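Local coordinates for pyocin S5 (Pseudomonas aeruginosa PAO1, PDB 6THK), which probably kills competing bacteria as a channel-forming bacteriocin that inserts into the cytoplasmic membrane and depolarises it, at residues Ala477-Gly480 with Ala481-Glu485; Lys436-Phe439 with Val440-Thr444; Tyr48-Asn52 with Ile53-Val57. The protein carries 1 engineered substitution. All blocks are in the same frame, centred on the assembly; numbering follows the deposited sequence.

Contact 1: Ala477-Gly480 with Ala481-Glu485; sequences AVTG and AMIDE. With ZN (zinc ion), chain H.
Gly480 and its neighbours meet Ala481 to Asp484 in a local, largely backbone-mediated contact, where helix 468-481 runs out into the short loop before helix 485-498. The incoming turn is still alpha-helical: Ala481 N donates to Ala477 O at 3.0 Å. The turns then tighten, with Met482 N reaching Thr479 O three residues back at 3.1 Å, from above the carbonyl plane. Gly480 O is gripped twice. Asp484 N approaches nearly along the C=O axis (C=O...N angle 168°), whereas Ile483 N, 3.0 Å from Gly480 O, comes from well above the carbonyl plane.

The main side-chain meeting is between Thr479 and Ile483, which run side by side in the same direction. With OG1 beside the backbone N (chi1 -60°) and CG2 therefore anti to it, Thr479 lays that methyl 3.8 Å from Ile483 CD1, while its OG1 turns back within the helix to bond Val475 O. Ile483 CG1 also lies against the carbonyl of the threonine, 3.3 Å from Thr479 O. Leu349 touches both side chains, and Ala451 and Val455 of helix 451-464 add further apolar cover on Ile483. Met482 bends its chain at chi2 and chi3 and sends its end off toward helix 436-446.

Asp484 occupies the N-cap position of the next helix, although its carboxylate makes no capping bond. One residue on, Glu485 OE2 binds a zinc ion at 2.2 Å, with His371 and Glu489 completing the protein ligands, and Ser367 OG hydrogen-bonds Glu485 OE1, giving the carboxylate a second anchor. This is a tight helix-to-helix turn of the colicin pore-forming domain, in which a predicted membrane-spanning stretch gives way to a helix that carries two zinc ligands one turn apart.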
# COMPACT_ATOMS: atom_id res chain seq x y z
N ALA A 477 -9.54 -55.17 -33.79
CA ALA A 477 -10.62 -55.49 -34.73
C ALA A 477 -11.99 -55.11 -34.16
O ALA A 477 -12.79 -54.43 -34.81
CB ALA A 477 -10.56 -56.96 -35.11
N VAL A 478 -12.19 -55.48 -32.91
CA VAL A 478 -13.40 -55.21 -32.16
C VAL A 478 -13.60 -53.69 -31.93
O VAL A 478 -14.70 -53.18 -32.11
CB VAL A 478 -13.36 -56.03 -30.85
CG1 VAL A 478 -13.96 -55.28 -29.70
CG2 VAL A 478 -14.01 -57.38 -31.05
N THR A 479 -12.54 -53.01 -31.53
CA THR A 479 -12.49 -51.53 -31.34
C THR A 479 -12.78 -50.84 -32.69
O THR A 479 -13.55 -49.88 -32.73
CB THR A 479 -11.11 -51.13 -30.80
OG1 THR A 479 -10.91 -51.78 -29.56
CG2 THR A 479 -10.94 -49.63 -30.63
N GLY A 480 -12.16 -51.33 -33.78
CA GLY A 480 -12.31 -50.82 -35.14
C GLY A 480 -13.73 -50.88 -35.67
O GLY A 480 -14.16 -49.95 -36.34
N ALA A 481 -14.49 -51.96 -35.36
CA ALA A 481 -15.91 -52.11 -35.74
C ALA A 481 -16.78 -51.00 -35.10
O ALA A 481 -17.85 -50.67 -35.60
CB ALA A 481 -16.42 -53.47 -35.29
N MET A 482 -16.30 -50.44 -34.00
CA MET A 482 -16.99 -49.40 -33.24
C MET A 482 -16.65 -48.00 -33.74
O MET A 482 -17.23 -47.02 -33.26
CB MET A 482 -16.59 -49.55 -31.77
CG MET A 482 -17.69 -49.21 -30.83
SD MET A 482 -18.92 -50.50 -30.77
CE MET A 482 -20.40 -49.53 -30.66
N ILE A 483 -15.70 -47.91 -34.70
CA ILE A 483 -15.19 -46.65 -35.23
C ILE A 483 -15.51 -46.47 -36.72
O ILE A 483 -16.31 -45.60 -37.07
CB ILE A 483 -13.67 -46.50 -34.94
CG1 ILE A 483 -13.38 -46.64 -33.43
CG2 ILE A 483 -13.13 -45.17 -35.50
CD1 ILE A 483 -11.90 -46.79 -33.04
N ASP A 484 -14.90 -47.30 -37.57
CA ASP A 484 -15.01 -47.22 -39.02
C ASP A 484 -14.91 -48.61 -39.60
O ASP A 484 -14.09 -49.40 -39.13
CB ASP A 484 -13.83 -46.36 -39.55
CG ASP A 484 -13.95 -45.82 -40.96
OD1 ASP A 484 -15.03 -45.97 -41.57
OD2 ASP A 484 -12.97 -45.19 -41.45
N GLU A 485 -15.69 -48.88 -40.66
CA GLU A 485 -15.70 -50.14 -41.41
C GLU A 485 -14.33 -50.48 -41.99
O GLU A 485 -13.95 -51.65 -41.95
CB GLU A 485 -16.76 -50.10 -42.53
CG GLU A 485 -17.00 -51.45 -43.20
CD GLU A 485 -18.27 -52.22 -42.87
OE1 GLU A 485 -19.31 -51.57 -42.60
OE2 GLU A 485 -18.25 -53.46 -42.97
ZN ZN H . -16.75 -54.81 -43.95

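Contact 2: Lys436-Phe439 with Val440-Thr444; sequences KPFF and VKIET
Phe439 and Ile442 lie side by side on helix 436-446, pointing the same way, with Phe439 CD1 3.7 Å from Ile442 CD1. The methyl approaches the ring obliquely. Phe438 meets the same isoleucine from another direction, its side chain slanting across that of Ile442; the modelled approach of these two is too close to be trusted in detail. Different first torsions separate the aromatic pair: CG of Phe438 stands anti to its backbone N (chi1 177°), whereas CG of Phe439 sits beside its own (chi1 -69°). The two rings also have different neighbours. Phe438 makes edge-to-face stacks with Phe426 of helix 419-431 and with Trp435, while Phe439 stacks edge-to-face with Phe368 of helix 361-378.

All this rests on a regular alpha-helical turn within the signature region of channel-forming colicins, one of the amphipathic helices of the pore-forming domain. Val440 N bonds Lys436 O at 3.1 Å, and Ile442 N bonds Phe438 O at 3.0 Å. Glu443 N closes on Phe439 O at 2.9 Å, whereas the bond from Lys441 N to Pro437 O is weak at 3.4 Å.

The more exposed flank is built from aliphatic and polar groups. Val440 tucks CG2 against the helix backbone, 3.4 Å from Lys436 O. Its own carbonyl receives two donors from Thr444, the backbone N and OG1, which reach Val440 O from opposite faces of the carbonyl plane, each at 3.0 Å. Lys441 carries its amine away along a bent chain to Ser421 OG, and Glu443 OE2 accepts a hydrogen bond from Ser361 N.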
# COMPACT_ATOMS: atom_id res chain seq x y z
N LYS A 436 -22.34 -59.42 -29.82
CA LYS A 436 -23.49 -58.51 -29.65
C LYS A 436 -23.56 -57.95 -28.20
O LYS A 436 -23.60 -56.72 -28.06
CB LYS A 436 -24.83 -59.16 -30.07
CG LYS A 436 -24.86 -59.63 -31.54
CD LYS A 436 -26.27 -60.01 -32.02
CE LYS A 436 -26.72 -61.41 -31.62
NZ LYS A 436 -26.00 -62.46 -32.40
N PRO A 437 -23.41 -58.77 -27.11
CA PRO A 437 -23.41 -58.19 -25.75
C PRO A 437 -22.15 -57.38 -25.42
O PRO A 437 -22.11 -56.71 -24.39
CB PRO A 437 -23.56 -59.42 -24.84
CG PRO A 437 -24.03 -60.52 -25.75
CD PRO A 437 -23.34 -60.24 -27.03
N PHE A 438 -21.08 -57.57 -26.18
CA PHE A 438 -19.90 -56.73 -25.99
C PHE A 438 -20.10 -55.32 -26.51
O PHE A 438 -19.77 -54.34 -25.86
CB PHE A 438 -18.65 -57.30 -26.64
CG PHE A 438 -17.47 -56.41 -26.50
CD1 PHE A 438 -16.77 -56.36 -25.32
CD2 PHE A 438 -17.08 -55.59 -27.53
CE1 PHE A 438 -15.69 -55.52 -25.17
CE2 PHE A 438 -16.00 -54.75 -27.40
CZ PHE A 438 -15.30 -54.72 -26.21
N PHE A 439 -20.61 -55.23 -27.74
CA PHE A 439 -20.84 -53.96 -28.40
C PHE A 439 -21.86 -53.15 -27.64
O PHE A 439 -21.73 -51.94 -27.50
CB PHE A 439 -21.26 -54.17 -29.86
CG PHE A 439 -20.17 -54.69 -30.73
CD1 PHE A 439 -18.95 -54.05 -30.79
CD2 PHE A 439 -20.35 -55.83 -31.48
CE1 PHE A 439 -17.93 -54.54 -31.58
CE2 PHE A 439 -19.34 -56.32 -32.28
CZ PHE A 439 -18.13 -55.67 -32.33
N VAL A 440 -22.88 -53.83 -27.13
CA VAL A 440 -23.90 -53.16 -26.34
C VAL A 440 -23.28 -52.57 -25.09
O VAL A 440 -23.60 -51.46 -24.70
CB VAL A 440 -25.02 -54.13 -25.93
CG1 VAL A 440 -25.79 -53.57 -24.76
CG2 VAL A 440 -25.94 -54.39 -27.10
N LYS A 441 -22.39 -53.33 -24.45
CA LYS A 441 -21.73 -52.84 -23.26
C LYS A 441 -20.85 -51.62 -23.55
O LYS A 441 -20.87 -50.66 -22.80
CB LYS A 441 -20.90 -53.96 -22.61
CG LYS A 441 -19.76 -53.48 -21.74
CD LYS A 441 -20.12 -53.55 -20.27
CE LYS A 441 -19.80 -52.25 -19.57
NZ LYS A 441 -19.40 -52.46 -18.16
N ILE A 442 -20.09 -51.65 -24.64
CA ILE A 442 -19.26 -50.50 -24.97
C ILE A 442 -20.09 -49.28 -25.35
O ILE A 442 -19.79 -48.18 -24.92
CB ILE A 442 -18.16 -50.77 -26.03
CG1 ILE A 442 -18.56 -51.88 -26.99
CG2 ILE A 442 -16.85 -51.13 -25.36
CD1 ILE A 442 -17.45 -52.22 -27.96
N GLU A 443 -21.16 -49.48 -26.11
CA GLU A 443 -22.00 -48.37 -26.50
C GLU A 443 -22.61 -47.72 -25.28
O GLU A 443 -22.67 -46.50 -25.18
CB GLU A 443 -23.12 -48.83 -27.43
CG GLU A 443 -24.34 -47.92 -27.42
CD GLU A 443 -25.58 -48.60 -27.95
OE1 GLU A 443 -26.32 -49.20 -27.15
OE2 GLU A 443 -25.82 -48.53 -29.17
N THR A 444 -23.08 -48.54 -24.35
CA THR A 444 -23.65 -48.04 -23.13
C THR A 444 -22.62 -47.31 -22.30
O THR A 444 -22.86 -46.22 -21.81
CB THR A 444 -24.15 -49.23 -22.29
OG1 THR A 444 -25.33 -49.76 -22.89
CG2 THR A 444 -24.43 -48.80 -20.87

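Contact 3: Tyr48-Asn52 with Ile53-Val57; sequences YLQKN and IYYPV
Leu49 and Gln50 hold Ile53, Tyr54 and Tyr55 through backbone bonds that widen the helix into a pi-type turn. Leu49 O takes two donors: Tyr54 N, five residues on, lies in the carbonyl plane at 2.9 Å, and Ile53 N comes from above that plane. The same wide spacing recurs at Tyr55 N, which reaches Gln50 O at 2.8 Å by a nearly straight bond (N-H...O angle 167°). Pro56 has no N-H to continue the ladder, and the helix is kinked there; the short axes of 48-52 and 53-57 differ in direction by 18°. The Pro56 ring packs on the preceding turn instead, with its CD 3.3 Å from Lys51 O.

Among polar side chains, Asn52 folds back on its own turn. With CG beside the backbone N (chi1 -58°), Asn52 ND2 donates to Tyr48 O at 2.8 Å, the acceptor lying in the plane of the Asn52 amide; Tyr48 O also accepts from Asn52 N, so one residue supplies both donors. Lys51 NZ adds a weak bond to Asn52 OD1.

Apolar and aromatic contacts flank this. Asn52 CG lies over one face of the Tyr48 ring, 3.6 Å above the plane and toward its rim, and Ile53 CD1 comes obliquely to Tyr48 CE1 at 3.7 Å. Gln50 and Tyr55 run alongside each other on the exposed side, amide and ring planes steeply inclined, with Gln50 CB 3.8 Å from Tyr55 CE1.

Near the N-terminal end of the long helix 42-87, the turn lies against two others. Helix 157-212 meets Tyr48, Asn52 and Pro56, and its Gln158 hydrogen-bonds Tyr48 OH; helix 133-145 receives Leu49 on Tyr137 and Ile53 on Ser133, Ile136 and Trp140.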
# COMPACT_ATOMS: atom_id res chain seq x y z
N TYR A 48 12.60 83.33 46.75
CA TYR A 48 13.26 82.72 45.60
C TYR A 48 13.04 81.19 45.60
O TYR A 48 12.58 80.66 44.59
CB TYR A 48 14.77 83.06 45.54
CG TYR A 48 15.50 82.34 44.41
CD1 TYR A 48 16.03 81.06 44.59
CD2 TYR A 48 15.62 82.92 43.15
CE1 TYR A 48 16.65 80.38 43.55
CE2 TYR A 48 16.23 82.24 42.09
CZ TYR A 48 16.75 80.97 42.30
OH TYR A 48 17.39 80.33 41.27
N LEU A 49 13.33 80.51 46.74
CA LEU A 49 13.15 79.06 46.88
C LEU A 49 11.70 78.64 46.59
O LEU A 49 11.50 77.64 45.91
CB LEU A 49 13.59 78.55 48.28
CG LEU A 49 15.07 78.63 48.66
CD1 LEU A 49 15.29 78.16 50.09
CD2 LEU A 49 15.94 77.84 47.73
N GLN A 50 10.71 79.39 47.11
CA GLN A 50 9.29 79.08 46.89
C GLN A 50 8.89 79.26 45.43
O GLN A 50 8.35 78.34 44.85
CB GLN A 50 8.37 79.92 47.78
CG GLN A 50 8.25 79.41 49.20
CD GLN A 50 7.22 80.19 49.98
OE1 GLN A 50 7.20 81.41 49.96
NE2 GLN A 50 6.37 79.49 50.70
N LYS A 51 9.18 80.43 44.85
CA LYS A 51 8.81 80.77 43.47
C LYS A 51 9.50 79.91 42.41
O LYS A 51 8.84 79.54 41.44
CB LYS A 51 9.08 82.27 43.21
CG LYS A 51 8.54 82.80 41.88
CD LYS A 51 9.11 84.17 41.50
CE LYS A 51 10.42 84.12 40.73
NZ LYS A 51 10.22 83.67 39.32
N ASN A 52 10.81 79.68 42.54
CA ASN A 52 11.65 79.04 41.53
C ASN A 52 11.87 77.55 41.70
O ASN A 52 12.16 76.87 40.71
CB ASN A 52 13.00 79.76 41.44
CG ASN A 52 12.87 81.23 41.12
OD1 ASN A 52 12.78 81.64 39.96
ND2 ASN A 52 12.79 82.07 42.15
N ILE A 53 11.76 77.03 42.93
CA ILE A 53 11.98 75.62 43.19
C ILE A 53 10.70 74.93 43.72
O ILE A 53 10.18 74.07 43.01
CB ILE A 53 13.25 75.37 44.08
CG1 ILE A 53 14.56 75.65 43.30
CG2 ILE A 53 13.29 73.95 44.61
CD1 ILE A 53 15.22 76.96 43.54
N TYR A 54 10.18 75.26 44.91
CA TYR A 54 9.03 74.55 45.49
C TYR A 54 7.74 74.59 44.65
O TYR A 54 7.18 73.54 44.39
CB TYR A 54 8.74 74.99 46.93
CG TYR A 54 7.86 74.00 47.69
CD1 TYR A 54 6.47 74.06 47.62
CD2 TYR A 54 8.43 73.01 48.49
CE1 TYR A 54 5.67 73.15 48.30
CE2 TYR A 54 7.63 72.11 49.20
CZ TYR A 54 6.25 72.19 49.11
OH TYR A 54 5.46 71.31 49.81
N TYR A 55 7.25 75.78 44.28
CA TYR A 55 6.00 75.91 43.52
C TYR A 55 6.08 75.21 42.14
O TYR A 55 5.18 74.40 41.87
CB TYR A 55 5.51 77.38 43.45
CG TYR A 55 4.97 77.94 44.75
CD1 TYR A 55 5.54 77.59 45.98
CD2 TYR A 55 3.93 78.86 44.76
CE1 TYR A 55 5.05 78.11 47.18
CE2 TYR A 55 3.45 79.40 45.96
CZ TYR A 55 4.01 79.01 47.17
OH TYR A 55 3.54 79.51 48.36
N PRO A 56 7.17 75.37 41.32
CA PRO A 56 7.25 74.63 40.04
C PRO A 56 7.37 73.11 40.20
O PRO A 56 6.66 72.39 39.50
CB PRO A 56 8.50 75.22 39.36
CG PRO A 56 8.75 76.52 40.06
CD PRO A 56 8.34 76.27 41.47
N VAL A 57 8.26 72.65 41.08
CA VAL A 57 8.50 71.24 41.29
C VAL A 57 7.28 70.52 41.81
O VAL A 57 7.01 69.40 41.44
CB VAL A 57 9.67 71.00 42.25
CG1 VAL A 57 9.77 69.53 42.60
CG2 VAL A 57 10.96 71.49 41.62

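Overall arrangement
Contacts 1 and 2 are parts of one hydrophobic core in the pore-forming domain, their centres about 12 Å apart. Met482 joins them: its SD lies 3.6 Å from Phe439 CD1 and equally far from Ile442 CD1, while Val478 O sits 3.5 Å from Phe439 CE1. Contact 1 supplies Glu485 to the zinc site shared with His371 and Glu489, whereas in contact 2 the Phe439 side chain is about 12 Å from a bound zinc. Contact 3 belongs to the far end of this elongated, largely helical molecule, its centre about 153 Å from that of contact 1; there Tyr54 lies about 9 Å, side chain to side chain, from the zinc ligand Glu129.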